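Local coordinates for protein Lmaj004091aaa (Leishmania major, PDB 1XTP) that probably transfers methyl groups from S-adenosyl-L-methionine to the N-terminal amino group of proteins that begin with an X-Pro-Lys motif, at residues A53-Y56 with W57-V60; Y170-D173 with A174-V177; R216-I219 with H220-L224. All blocks are in the same frame, centred on the assembly; numbering follows the deposited sequence.

Contact 1. Residues A53-Y56 with W57-V60; sequences ALEY and WRTV. With SAI (S-adenosyl-L-homoselenocysteine), chain B.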
loop_
_atom_site.group_PDB
_atom_site.type_symbol
_atom_site.label_atom_id
_atom_site.label_comp_id
_atom_site.label_asym_id
_atom_site.label_seq_id
_atom_site.Cartn_x
_atom_site.Cartn_y
_atom_site.Cartn_z
ATOM N N ALA A 53 1.508 -14.424 4.032
ATOM C CA ALA A 53 1.361 -13.538 2.872
ATOM C C ALA A 53 2.567 -13.682 1.962
ATOM O O ALA A 53 2.424 -13.758 0.739
ATOM C CB ALA A 53 1.228 -12.140 3.328
ATOM N N LEU A 54 3.754 -13.731 2.577
ATOM C CA LEU A 54 5.012 -13.922 1.873
ATOM C C LEU A 54 5.058 -15.293 1.222
ATOM O O LEU A 54 5.589 -15.444 0.143
ATOM C CB LEU A 54 6.196 -13.769 2.837
ATOM C CG LEU A 54 6.417 -12.387 3.448
ATOM C CD1 LEU A 54 7.661 -12.392 4.318
ATOM C CD2 LEU A 54 6.499 -11.296 2.370
ATOM N N GLU A 55 4.511 -16.291 1.908
ATOM C CA GLU A 55 4.434 -17.632 1.368
ATOM C C GLU A 55 3.454 -17.691 0.210
ATOM O O GLU A 55 3.689 -18.396 -0.767
ATOM C CB GLU A 55 4.069 -18.634 2.456
ATOM C CG GLU A 55 3.838 -20.061 1.964
ATOM C CD GLU A 55 5.006 -20.662 1.178
ATOM O OE1 GLU A 55 6.176 -20.210 1.278
ATOM O OE2 GLU A 55 4.743 -21.638 0.467
ATOM N N TYR A 56 2.369 -16.950 0.307
ATOM C CA TYR A 56 1.433 -16.848 -0.809
ATOM C C TYR A 56 2.109 -16.247 -2.040
ATOM O O TYR A 56 1.950 -16.727 -3.148
ATOM C CB TYR A 56 0.213 -16.008 -0.414
ATOM C CG TYR A 56 -0.714 -15.720 -1.572
ATOM C CD1 TYR A 56 -1.728 -16.613 -1.923
ATOM C CD2 TYR A 56 -0.572 -14.558 -2.314
ATOM C CE1 TYR A 56 -2.567 -16.349 -2.977
ATOM C CE2 TYR A 56 -1.409 -14.279 -3.361
ATOM C CZ TYR A 56 -2.398 -15.171 -3.690
ATOM O OH TYR A 56 -3.212 -14.880 -4.746
ATOM N N TRP A 57 2.873 -15.185 -1.842
ATOM C CA TRP A 57 3.472 -14.504 -2.976
ATOM C C TRP A 57 4.636 -15.244 -3.586
ATOM O O TRP A 57 4.964 -14.985 -4.728
ATOM C CB TRP A 57 3.854 -13.080 -2.619
ATOM C CG TRP A 57 2.654 -12.202 -2.676
ATOM C CD1 TRP A 57 1.864 -11.834 -1.633
ATOM C CD2 TRP A 57 2.075 -11.622 -3.846
ATOM N NE1 TRP A 57 0.857 -11.046 -2.072
ATOM C CE2 TRP A 57 0.945 -10.909 -3.432
ATOM C CE3 TRP A 57 2.408 -11.638 -5.210
ATOM C CZ2 TRP A 57 0.149 -10.183 -4.313
ATOM C CZ3 TRP A 57 1.603 -10.911 -6.102
ATOM C CH2 TRP A 57 0.485 -10.203 -5.646
ATOM N N ARG A 58 5.226 -16.181 -2.835
ATOM C CA ARG A 58 6.363 -16.955 -3.295
ATOM C C ARG A 58 6.046 -17.665 -4.592
ATOM O O ARG A 58 6.905 -17.789 -5.441
ATOM C CB ARG A 58 6.773 -17.993 -2.233
ATOM C CG ARG A 58 8.028 -18.771 -2.550
ATOM C CD ARG A 58 8.411 -19.772 -1.451
ATOM N NE ARG A 58 7.389 -20.799 -1.312
ATOM C CZ ARG A 58 7.250 -21.835 -2.123
ATOM N NH1 ARG A 58 8.084 -22.042 -3.131
ATOM N NH2 ARG A 58 6.256 -22.682 -1.915
ATOM N N THR A 59 4.817 -18.153 -4.720
ATOM C CA THR A 59 4.378 -18.878 -5.915
ATOM C C THR A 59 3.493 -18.063 -6.890
ATOM O O THR A 59 2.988 -18.590 -7.866
ATOM C CB THR A 59 3.658 -20.171 -5.501
ATOM O OG1 THR A 59 2.737 -19.887 -4.433
ATOM C CG2 THR A 59 4.703 -21.204 -5.032
ATOM N N VAL A 60 3.340 -16.774 -6.669
ATOM C CA VAL A 60 2.634 -15.933 -7.657
ATOM C C VAL A 60 3.605 -15.650 -8.809
ATOM O O VAL A 60 4.756 -15.271 -8.554
ATOM C CB VAL A 60 2.152 -14.631 -7.022
ATOM C CG1 VAL A 60 1.485 -13.684 -8.064
ATOM C CG2 VAL A 60 1.173 -14.939 -5.898
HETATM N N SAI B . 2.690 -2.307 -5.842
HETATM C CA SAI B . 2.846 -3.177 -7.044
HETATM C CB SAI B . 2.615 -4.627 -6.671
HETATM C CG SAI B . 1.236 -4.974 -6.131
HETATM SE SE SAI B . 1.163 -6.898 -5.715
HETATM C C SAI B . 1.856 -2.850 -8.150
HETATM O O SAI B . 0.841 -2.197 -7.910
HETATM O OXT SAI B . 2.035 -3.263 -9.295
HETATM C "C5'" SAI B . 1.577 -6.736 -3.791
HETATM C "C4'" SAI B . 3.079 -6.779 -3.491
HETATM O "O4'" SAI B . 3.252 -6.551 -2.124
HETATM C "C3'" SAI B . 3.753 -8.112 -3.774
HETATM O "O3'" SAI B . 4.894 -7.928 -4.570
HETATM C "C2'" SAI B . 4.165 -8.672 -2.433
HETATM O "O2'" SAI B . 5.370 -9.423 -2.492
HETATM C "C1'" SAI B . 4.316 -7.375 -1.679
HETATM N N9 SAI B . 4.255 -7.498 -0.230
HETATM C C8 SAI B . 3.549 -8.427 0.500
HETATM N N7 SAI B . 3.758 -8.180 1.790
HETATM C C5 SAI B . 4.580 -7.093 1.897
HETATM C C6 SAI B . 5.101 -6.409 2.993
HETATM N N6 SAI B . 4.810 -6.819 4.229
HETATM N N1 SAI B . 5.928 -5.317 2.787
HETATM C C2 SAI B . 6.253 -4.904 1.501
HETATM N N3 SAI B . 5.717 -5.584 0.421
HETATM C C4 SAI B . 4.894 -6.649 0.625
HETATM O O HOH W 1 2.580 -20.556 -1.971
HETATM O O HOH W 2 0.353 -18.285 -4.316
#

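Contact 2. Residues Y170-D173 with A174-V177; sequences YLTD and ADFV. With SAI (S-adenosyl-L-homoselenocysteine), chain B.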
loop_
_atom_site.group_PDB
_atom_site.type_symbol
_atom_site.label_atom_id
_atom_site.label_comp_id
_atom_site.label_asym_id
_atom_site.label_seq_id
_atom_site.Cartn_x
_atom_site.Cartn_y
_atom_site.Cartn_z
ATOM N N TYR A 170 -1.220 -5.755 3.674
ATOM C CA TYR A 170 -0.418 -6.781 4.351
ATOM C C TYR A 170 0.119 -6.352 5.711
ATOM O O TYR A 170 0.555 -7.194 6.486
ATOM C CB TYR A 170 0.733 -7.224 3.439
ATOM C CG TYR A 170 0.219 -7.805 2.155
ATOM C CD1 TYR A 170 -0.488 -8.990 2.166
ATOM C CD2 TYR A 170 0.371 -7.134 0.943
ATOM C CE1 TYR A 170 -1.008 -9.529 1.003
ATOM C CE2 TYR A 170 -0.122 -7.668 -0.245
ATOM C CZ TYR A 170 -0.833 -8.858 -0.197
ATOM O OH TYR A 170 -1.365 -9.418 -1.330
ATOM N N LEU A 171 0.081 -5.052 5.991
ATOM C CA LEU A 171 0.528 -4.526 7.264
ATOM C C LEU A 171 -0.513 -4.691 8.365
ATOM O O LEU A 171 -1.697 -4.466 8.134
ATOM C CB LEU A 171 0.891 -3.037 7.144
ATOM C CG LEU A 171 2.082 -2.648 6.269
ATOM C CD1 LEU A 171 2.067 -1.141 5.959
ATOM C CD2 LEU A 171 3.420 -3.054 6.925
ATOM N N THR A 172 -0.067 -5.058 9.572
ATOM C CA THR A 172 -0.936 -4.911 10.749
ATOM C C THR A 172 -1.199 -3.432 10.946
ATOM O O THR A 172 -0.475 -2.602 10.417
ATOM C CB THR A 172 -0.318 -5.448 12.016
ATOM O OG1 THR A 172 0.790 -4.627 12.420
ATOM C CG2 THR A 172 0.141 -6.885 11.813
ATOM N N ASP A 173 -2.210 -3.080 11.724
ATOM C CA ASP A 173 -2.479 -1.665 11.963
ATOM C C ASP A 173 -1.333 -0.993 12.708
ATOM O O ASP A 173 -1.013 0.175 12.432
ATOM C CB ASP A 173 -3.762 -1.472 12.776
ATOM C CG ASP A 173 -5.022 -1.603 11.946
ATOM O OD1 ASP A 173 -4.946 -1.749 10.713
ATOM O OD2 ASP A 173 -6.103 -1.576 12.557
ATOM N N ALA A 174 -0.777 -1.703 13.694
ATOM C CA ALA A 174 0.366 -1.217 14.438
ATOM C C ALA A 174 1.521 -0.878 13.507
ATOM O O ALA A 174 2.147 0.167 13.664
ATOM C CB ALA A 174 0.827 -2.265 15.483
ATOM N N ASP A 175 1.808 -1.767 12.549
ATOM C CA ASP A 175 2.932 -1.579 11.633
ATOM C C ASP A 175 2.623 -0.558 10.538
ATOM O O ASP A 175 3.538 0.085 10.049
ATOM C CB ASP A 175 3.372 -2.908 11.033
ATOM C CG ASP A 175 4.090 -3.791 12.050
ATOM O OD1 ASP A 175 4.499 -3.274 13.110
ATOM O OD2 ASP A 175 4.248 -4.998 11.796
ATOM N N PHE A 176 1.344 -0.433 10.189
ATOM C CA PHE A 176 0.815 0.587 9.262
ATOM C C PHE A 176 1.112 1.942 9.885
ATOM O O PHE A 176 1.747 2.794 9.268
ATOM C CB PHE A 176 -0.701 0.377 9.078
ATOM C CG PHE A 176 -1.366 1.284 8.040
ATOM C CD1 PHE A 176 -1.480 2.664 8.244
ATOM C CD2 PHE A 176 -1.917 0.741 6.878
ATOM C CE1 PHE A 176 -2.094 3.485 7.309
ATOM C CE2 PHE A 176 -2.580 1.571 5.929
ATOM C CZ PHE A 176 -2.650 2.928 6.139
ATOM N N VAL A 177 0.695 2.122 11.142
ATOM C CA VAL A 177 0.975 3.362 11.842
ATOM C C VAL A 177 2.477 3.681 11.844
ATOM O O VAL A 177 2.881 4.762 11.394
ATOM C CB VAL A 177 0.364 3.366 13.275
ATOM C CG1 VAL A 177 0.872 4.567 14.108
ATOM C CG2 VAL A 177 -1.161 3.395 13.187
HETATM N N SAI B . 2.690 -2.307 -5.842
HETATM C CA SAI B . 2.846 -3.177 -7.044
HETATM C CB SAI B . 2.615 -4.627 -6.671
HETATM C CG SAI B . 1.236 -4.974 -6.131
HETATM SE SE SAI B . 1.163 -6.898 -5.715
HETATM C C SAI B . 1.856 -2.850 -8.150
HETATM O O SAI B . 0.841 -2.197 -7.910
HETATM O OXT SAI B . 2.035 -3.263 -9.295
HETATM C "C5'" SAI B . 1.577 -6.736 -3.791
HETATM C "C4'" SAI B . 3.079 -6.779 -3.491
HETATM O "O4'" SAI B . 3.252 -6.551 -2.124
HETATM C "C3'" SAI B . 3.753 -8.112 -3.774
HETATM O "O3'" SAI B . 4.894 -7.928 -4.570
HETATM C "C2'" SAI B . 4.165 -8.672 -2.433
HETATM O "O2'" SAI B . 5.370 -9.423 -2.492
HETATM C "C1'" SAI B . 4.316 -7.375 -1.679
HETATM N N9 SAI B . 4.255 -7.498 -0.230
HETATM C C8 SAI B . 3.549 -8.427 0.500
HETATM N N7 SAI B . 3.758 -8.180 1.790
HETATM C C5 SAI B . 4.580 -7.093 1.897
HETATM C C6 SAI B . 5.101 -6.409 2.993
HETATM N N6 SAI B . 4.810 -6.819 4.229
HETATM N N1 SAI B . 5.928 -5.317 2.787
HETATM C C2 SAI B . 6.253 -4.904 1.501
HETATM N N3 SAI B . 5.717 -5.584 0.421
HETATM C C4 SAI B . 4.894 -6.649 0.625
#

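Contact 3. Residues R216-I219 with H220-L224; sequences RSDI and HYKRL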
loop_
_atom_site.group_PDB
_atom_site.type_symbol
_atom_site.label_atom_id
_atom_site.label_comp_id
_atom_site.label_asym_id
_atom_site.label_seq_id
_atom_site.Cartn_x
_atom_site.Cartn_y
_atom_site.Cartn_z
ATOM N N ARG A 216 -9.562 -2.184 4.361
ATOM C CA ARG A 216 -10.055 -1.311 5.397
ATOM C C ARG A 216 -10.917 -0.220 4.774
ATOM O O ARG A 216 -10.836 0.032 3.568
ATOM C CB ARG A 216 -8.883 -0.655 6.117
ATOM C CG ARG A 216 -7.864 -1.600 6.722
ATOM C CD ARG A 216 -6.722 -0.750 7.329
ATOM N NE ARG A 216 -5.705 -1.483 8.096
ATOM C CZ ARG A 216 -4.553 -1.943 7.600
ATOM N NH1 ARG A 216 -4.265 -1.855 6.306
ATOM N NH2 ARG A 216 -3.698 -2.555 8.391
ATOM N N SER A 217 -11.730 0.428 5.610
ATOM C CA SER A 217 -12.541 1.572 5.187
ATOM C C SER A 217 -11.733 2.867 5.227
ATOM O O SER A 217 -10.709 2.970 5.914
ATOM C CB SER A 217 -13.752 1.723 6.098
ATOM O OG SER A 217 -13.330 1.992 7.431
ATOM N N ASP A 218 -12.218 3.863 4.494
ATOM C CA ASP A 218 -11.660 5.208 4.551
ATOM C C ASP A 218 -11.504 5.751 5.989
ATOM O O ASP A 218 -10.511 6.402 6.316
ATOM C CB ASP A 218 -12.574 6.170 3.766
ATOM C CG ASP A 218 -12.051 7.565 3.776
ATOM O OD1 ASP A 218 -10.989 7.766 3.168
ATOM O OD2 ASP A 218 -12.665 8.444 4.408
ATOM N N ILE A 219 -12.520 5.528 6.819
ATOM C CA ILE A 219 -12.500 5.955 8.227
ATOM C C ILE A 219 -11.410 5.204 8.998
ATOM O O ILE A 219 -10.715 5.781 9.828
ATOM C CB ILE A 219 -13.906 5.772 8.861
ATOM C CG1 ILE A 219 -14.774 6.946 8.427
ATOM C CG2 ILE A 219 -13.865 5.717 10.399
ATOM C CD1 ILE A 219 -16.172 6.912 8.963
ATOM N N HIS A 220 -11.243 3.927 8.672
ATOM C CA HIS A 220 -10.185 3.093 9.263
ATOM C C HIS A 220 -8.801 3.639 8.862
ATOM O O HIS A 220 -7.960 3.868 9.727
ATOM C CB HIS A 220 -10.393 1.643 8.823
ATOM C CG HIS A 220 -9.593 0.632 9.581
ATOM N ND1 HIS A 220 -9.905 -0.710 9.560
ATOM C CD2 HIS A 220 -8.481 0.751 10.350
ATOM C CE1 HIS A 220 -9.027 -1.371 10.296
ATOM N NE2 HIS A 220 -8.156 -0.507 10.791
ATOM N N TYR A 221 -8.574 3.885 7.574
ATOM C CA TYR A 221 -7.306 4.516 7.109
ATOM C C TYR A 221 -6.977 5.834 7.838
ATOM O O TYR A 221 -5.838 6.089 8.233
ATOM C CB TYR A 221 -7.334 4.786 5.584
ATOM C CG TYR A 221 -7.325 3.533 4.751
ATOM C CD1 TYR A 221 -6.333 2.560 4.936
ATOM C CD2 TYR A 221 -8.319 3.285 3.806
ATOM C CE1 TYR A 221 -6.330 1.394 4.190
ATOM C CE2 TYR A 221 -8.325 2.110 3.052
ATOM C CZ TYR A 221 -7.327 1.160 3.251
ATOM O OH TYR A 221 -7.295 -0.014 2.512
ATOM N N LYS A 222 -7.997 6.658 7.997
ATOM C CA LYS A 222 -7.846 7.996 8.567
ATOM C C LYS A 222 -7.560 7.948 10.060
ATOM O O LYS A 222 -6.811 8.788 10.593
ATOM C CB LYS A 222 -9.092 8.830 8.246
ATOM C CG LYS A 222 -9.063 9.324 6.809
ATOM C CD LYS A 222 -10.399 9.760 6.310
ATOM C CE LYS A 222 -10.227 10.606 5.045
ATOM N NZ LYS A 222 -11.505 10.931 4.370
ATOM N N ARG A 223 -8.153 6.961 10.731
ATOM C CA ARG A 223 -7.800 6.661 12.110
ATOM C C ARG A 223 -6.304 6.375 12.171
ATOM O O ARG A 223 -5.587 6.941 13.001
ATOM C CB ARG A 223 -8.606 5.472 12.625
ATOM C CG ARG A 223 -8.524 5.261 14.125
ATOM C CD ARG A 223 -9.531 4.208 14.629
ATOM N NE ARG A 223 -10.920 4.686 14.567
ATOM C CZ ARG A 223 -11.968 4.057 15.094
ATOM N NH1 ARG A 223 -11.815 2.905 15.726
ATOM N NH2 ARG A 223 -13.172 4.595 14.980
ATOM N N LEU A 224 -5.824 5.537 11.247
ATOM C CA LEU A 224 -4.407 5.170 11.215
ATOM C C LEU A 224 -3.538 6.378 10.826
ATOM O O LEU A 224 -2.485 6.569 11.407
ATOM C CB LEU A 224 -4.154 3.964 10.288
ATOM C CG LEU A 224 -4.948 2.690 10.593
ATOM C CD1 LEU A 224 -4.859 1.666 9.470
ATOM C CD2 LEU A 224 -4.478 2.079 11.909
HETATM O O HOH W 3 -5.928 -2.080 3.814
HETATM O O HOH W 4 -12.112 -0.990 8.067
#

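Contact 1. Residues A53-Y56 with W57-V60
Tyr56 turns the edge of its ring toward the indole of Trp57 in a T-shaped pair at the C-terminal end of helix 49-58, where the helix borders the cofactor pocket of this Rossmann-like methyltransferase. Ring centroids lie 5.1 Å apart, with the planes at 84°. Followed outward, the Trp57 side chain passes CB and CG near Ala53 O, which sits at the indole edge, 3.1 Å from Trp57 CD1. CD1 also meets Tyr56 CD2 on one face, and Val60 CG2 lies toward the rim of that same face. NE1 is hydrogen-bonded to the hydroxyl of Tyr170, which helps set the ring's rotation together with the packing on its two faces. On the opposite face C3' of S-adenosyl-L-homoselenocysteine sits 3.8 Å above the centre of the Trp57 ring, and Trp57 CH2 reaches the ligand's SE, 3.4 Å away. Two waters bridge Thr59 OG1 to the carbonyls of Glu55 and Tyr56. Glu55 and Arg58 run side by side, carboxylate and guanidinium planes 26° apart. The arginine grips side-on: Arg58 NE lies 2.9 Å from Glu55 OE1 and Arg58 NH2 3.0 Å from Glu55 OE2, both nitrogens on the syn side but somewhat out of the carboxylate plane.

Contact 2. Residues Y170-D173 with A174-V177
Thr172 holds OG1 between its own backbone N and carbonyl carbon (chi1 69°), which turns the hydroxyl back over the first turn of helix 173-186 to receive the N-H of Asp175. The bond from Asp175 N to Thr172 OG1 is 3.0 Å long, with 157° at the hydrogen. Asp175, with CG beside its backbone N (chi1 -72°), folds its side chain back over the same hydroxyl, and Asp175 CB comes within 3.4 Å of Thr172 OG1. The carboxylate finds its partner elsewhere: OD2 is hydrogen-bonded to the hydroxyl of Tyr50, which also accepts from the backbone N of Thr172, so one phenol ties both residues to helix 49-58.

This is an N-cap, with Thr172 as the capping residue. Phe176 N donates to Thr172 O at 2.8 Å, and Val177 N to Asp173 O at 2.9 Å, the latter bond almost straight. Thr172 thus accepts twice, once through its side chain and once through its carbonyl. Just before the cap, Leu171 packs against the start of the helix. Leu171 CD1 lies 3.9 Å from Phe176 CA, while the other methyl, Leu171 CD2, touches Asp175 CB at 4.1 Å. The Phe176 ring itself leads away from this leucine.

The loop leading into the cap also lines the ligand site. One face of the Tyr170 ring is covered by the C8-N7 edge of the adenine of S-adenosyl-L-homoselenocysteine, and Tyr170 CB and CG border N7. The closest approach is Tyr170 CD2 to C8 of the ligand, 3.5 Å, while the phenol oxygen at the far end of the ring is hydrogen-bonded to Asp211.

Contact 3. Residues R216-I219 with H220-L224
The imidazole of His220 carries the aliphatic chain of Arg216 on one face: Arg216 CD stands 3.7 Å from the ring centroid and only 4° off the normal, a CH-pi contact over the middle of the ring. At the edge of the same imidazole, in its plane, a water 2.7 Å from His220 ND1 accepts from the backbone N of Ser217. The ring of Tyr221 takes Arg216 CB over one face, 4.0 Å from its centroid and displaced toward the rim. The arginine chain thus lies in the angle between the two rings. Extended from CG to NE, it carries the guanidinium past the imidazole. There the two planes stand 90° apart, with His220 NE2 at the guanidinium edge, and Leu224 CD1 approaches Arg216 NE to 3.5 Å. The charge is met from the neighbouring helix 173-186: Arg216 NE forms a salt bridge with Asp173, which also binds His220 NE2, so one carboxylate holds both groups. A second water donates to Tyr221 OH, whose other partner is Asn198 O, and accepts a weak bond from Arg216 NH1.

Asp218 swings its carboxylate along the helix toward Lys222. Lys222 NZ meets OD2 of Asp218 at 2.7 Å on the syn lone pair, and the ammonium has a second partner in Glu235. The other oxygen, OD1, is held by Tyr251 and Lys249 of strand 248-253.

Ser217 OG accepts from His220 N at 3.1 Å, and Ser217 O from Tyr221 N at 2.9 Å. Ser217 is the N-cap of helix 218-228, two residues after strand 213-215, and the Asp218-Lys222 pair is an i to i+4 salt bridge within its first turns.

The three contacts lie in series along the chain. Contact 2 touches both of the others, which do not touch each other: it meets contact 1 through Tyr170, packed on Ala53 and bonded to Trp57, and contact 3 through polar bonds to Arg216 and the packing of Phe176 on Leu224. Contacts 1 and 2 both reach the bound ligand; contact 3 does not. All three mix buried and exposed residues, their centres about 17, 10 and 13 Å from that of the chain for contacts 1, 2 and 3. Contact 1 is a helix end, dominated by aromatic packing and an ion pair at the surface; contacts 2 and 3 are both N-capped helix starts, one capped by threonine, the other by serine.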